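Side-chain contact in hypothetical protein (Bacteroides eggerthii, PDB 4JGL), which is of unknown function but adopts a streptavidin-like fold extended by two extra alpha helices and binds calcium: residues A[22-27]-A[123-128]. Numbering follows the deposited sequence. Where two conformers were deposited one is given.
Sequences SGYLMP and SAYVAT. With CA (calcium ion), chain D.
The ring of Tyr-24 and the methyl of Ala-124, a residue just ahead of strand 125-127, meet across strand 135-140, an example of side chains joining two segments that share no hydrogen bond. The ring comes obliquely up to the methyl, with CE1 of Tyr-24 4.2 Å from CB of Ala-124, a light apolar contact that marks the nearest approach of 22-27 and 123-128. Their backbones stay well apart, the CA atoms of the two residues being 8.7 Å from each other, because strand 135-140 pairs with both strands. The Tyr-24 side chain spans this gap: its bond from CA to CB is directed toward the other segment, and a chi1 of -56° swings the ring away from the residue's own carbonyl, bringing CE1 to Ala-124. Further out, Tyr-24 OH makes a loose approach to CE1 of Tyr-125, 4.5 Å away and again at a slant to that ring. In one conformer of Ser-22, OG is hydrogen-bonded to Tyr-24 OH at 2.8 Å, which would steady the phenol while that conformer is occupied. Leu-138 of the intervening strand touches both tyrosine side chains.

The turning of both Ala-124 and Tyr-125 toward 22-27 is consistent with a classic beta bulge, in which the two successive residues face Leu-138. Just before it, Ser-123 O binds a calcium ion at 2.3 Å, alongside Thr-117 and Cys-120, while a calcium-bound water donates to Ala-124 O at 3.0 Å. The arrangement thus combines packing between two strands that both pair with strand 135-140, in a curled antiparallel sheet of streptavidin-like fold, with a classic bulge beside a calcium site.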
loop_
_atom_site.group_PDB
_atom_site.type_symbol
_atom_site.label_atom_id
_atom_site.label_comp_id
_atom_site.label_asym_id
_atom_site.label_seq_id
_atom_site.Cartn_x
_atom_site.Cartn_y
_atom_site.Cartn_z
ATOM N N SER A 22 3.737 9.673 -0.955
ATOM C CA SER A 22 3.626 9.591 0.478
ATOM C C SER A 22 3.480 8.161 0.966
ATOM O O SER A 22 2.920 7.297 0.298
ATOM C CB SER A 22 2.460 10.444 0.958
ATOM O OG SER A 22 1.317 10.209 0.150
ATOM N N GLY A 23 4.052 7.915 2.130
ATOM C CA GLY A 23 3.987 6.621 2.783
ATOM C C GLY A 23 3.037 6.593 3.951
ATOM O O GLY A 23 2.804 7.609 4.614
ATOM N N TYR A 24 2.523 5.402 4.228
ATOM C CA TYR A 24 1.520 5.186 5.260
ATOM C C TYR A 24 1.745 3.889 5.967
ATOM O O TYR A 24 2.079 2.865 5.337
ATOM C CB TYR A 24 0.097 5.156 4.675
ATOM C CG TYR A 24 -0.231 6.399 3.911
ATOM C CD1 TYR A 24 -0.684 7.535 4.562
ATOM C CD2 TYR A 24 -0.038 6.456 2.551
ATOM C CE1 TYR A 24 -0.938 8.708 3.861
ATOM C CE2 TYR A 24 -0.247 7.625 1.855
ATOM C CZ TYR A 24 -0.735 8.730 2.494
ATOM O OH TYR A 24 -0.957 9.895 1.809
ATOM N N LEU A 25 1.517 3.889 7.283
ATOM C CA LEU A 25 1.250 2.649 7.973
ATOM C C LEU A 25 -0.241 2.347 7.873
ATOM O O LEU A 25 -1.071 3.256 7.860
ATOM C CB LEU A 25 1.644 2.758 9.441
ATOM C CG LEU A 25 3.148 2.850 9.683
ATOM C CD1 LEU A 25 3.455 3.121 11.178
ATOM C CD2 LEU A 25 3.889 1.636 9.171
HETATM N N MSE A 26 -0.569 1.058 7.769
HETATM C CA MSE A 26 -1.928 0.606 7.484
HETATM C C MSE A 26 -2.360 -0.456 8.497
HETATM O O MSE A 26 -2.448 -1.645 8.175
HETATM C CB MSE A 26 -2.047 0.048 6.068
HETATM C CG MSE A 26 -1.651 1.053 4.970
HETATM SE SE MSE A 26 -2.005 0.411 3.256
HETATM C CE MSE A 26 -3.977 0.319 3.383
ATOM N N PRO A 27 -2.644 -0.027 9.727
ATOM C CA PRO A 27 -3.239 -0.956 10.688
ATOM C C PRO A 27 -4.682 -1.257 10.259
ATOM O O PRO A 27 -5.323 -0.446 9.583
ATOM C CB PRO A 27 -3.208 -0.160 11.992
ATOM C CG PRO A 27 -3.313 1.251 11.557
ATOM C CD PRO A 27 -2.532 1.333 10.252
ATOM N N SER A 123 -4.469 9.826 11.973
ATOM C CA SER A 123 -4.724 9.075 10.767
ATOM C C SER A 123 -5.073 10.068 9.666
ATOM O O SER A 123 -5.640 11.145 9.911
ATOM C CB SER A 123 -5.865 8.089 10.957
ATOM O OG SER A 123 -7.078 8.767 11.222
ATOM N N ALA A 124 -4.749 9.693 8.441
ATOM C CA ALA A 124 -5.064 10.486 7.252
ATOM C C ALA A 124 -6.353 10.024 6.562
ATOM O O ALA A 124 -7.167 10.856 6.138
ATOM C CB ALA A 124 -3.894 10.416 6.272
ATOM N N TYR A 125 -6.562 8.709 6.509
ATOM C CA TYR A 125 -7.739 8.136 5.842
ATOM C C TYR A 125 -8.158 6.859 6.547
ATOM O O TYR A 125 -7.365 6.242 7.269
ATOM C CB TYR A 125 -7.478 7.801 4.363
ATOM C CG TYR A 125 -7.048 8.939 3.508
ATOM C CD1 TYR A 125 -5.731 9.335 3.442
ATOM C CD2 TYR A 125 -7.970 9.646 2.755
ATOM C CE1 TYR A 125 -5.332 10.416 2.639
ATOM C CE2 TYR A 125 -7.595 10.719 1.981
ATOM C CZ TYR A 125 -6.284 11.109 1.928
ATOM O OH TYR A 125 -5.896 12.183 1.155
ATOM N N VAL A 126 -9.390 6.439 6.280
ATOM C CA VAL A 126 -9.889 5.126 6.657
ATOM C C VAL A 126 -10.673 4.560 5.469
ATOM O O VAL A 126 -11.290 5.310 4.704
ATOM C CB VAL A 126 -10.772 5.212 7.933
ATOM C CG1 VAL A 126 -12.026 6.069 7.705
ATOM C CG2 VAL A 126 -11.120 3.804 8.466
ATOM N N ALA A 127 -10.647 3.246 5.318
ATOM C CA ALA A 127 -11.409 2.564 4.292
ATOM C C ALA A 127 -12.895 2.696 4.572
ATOM O O ALA A 127 -13.303 2.734 5.721
ATOM C CB ALA A 127 -11.012 1.104 4.214
ATOM N N THR A 128 -13.687 2.685 3.505
ATOM C CA THR A 128 -15.149 2.710 3.647
ATOM C C THR A 128 -15.748 1.333 3.932
ATOM O O THR A 128 -16.860 1.268 4.471
ATOM C CB THR A 128 -15.823 3.272 2.400
ATOM O OG1 THR A 128 -15.489 2.451 1.304
ATOM C CG2 THR A 128 -15.393 4.701 2.130
HETATM CA CA CA D . -7.258 12.827 10.040
HETATM O O HOH W 1 -7.833 13.221 7.786
HETATM O O HOH W 2 -7.580 15.136 10.559
HETATM O O HOH W 3 -5.151 13.902 9.684
#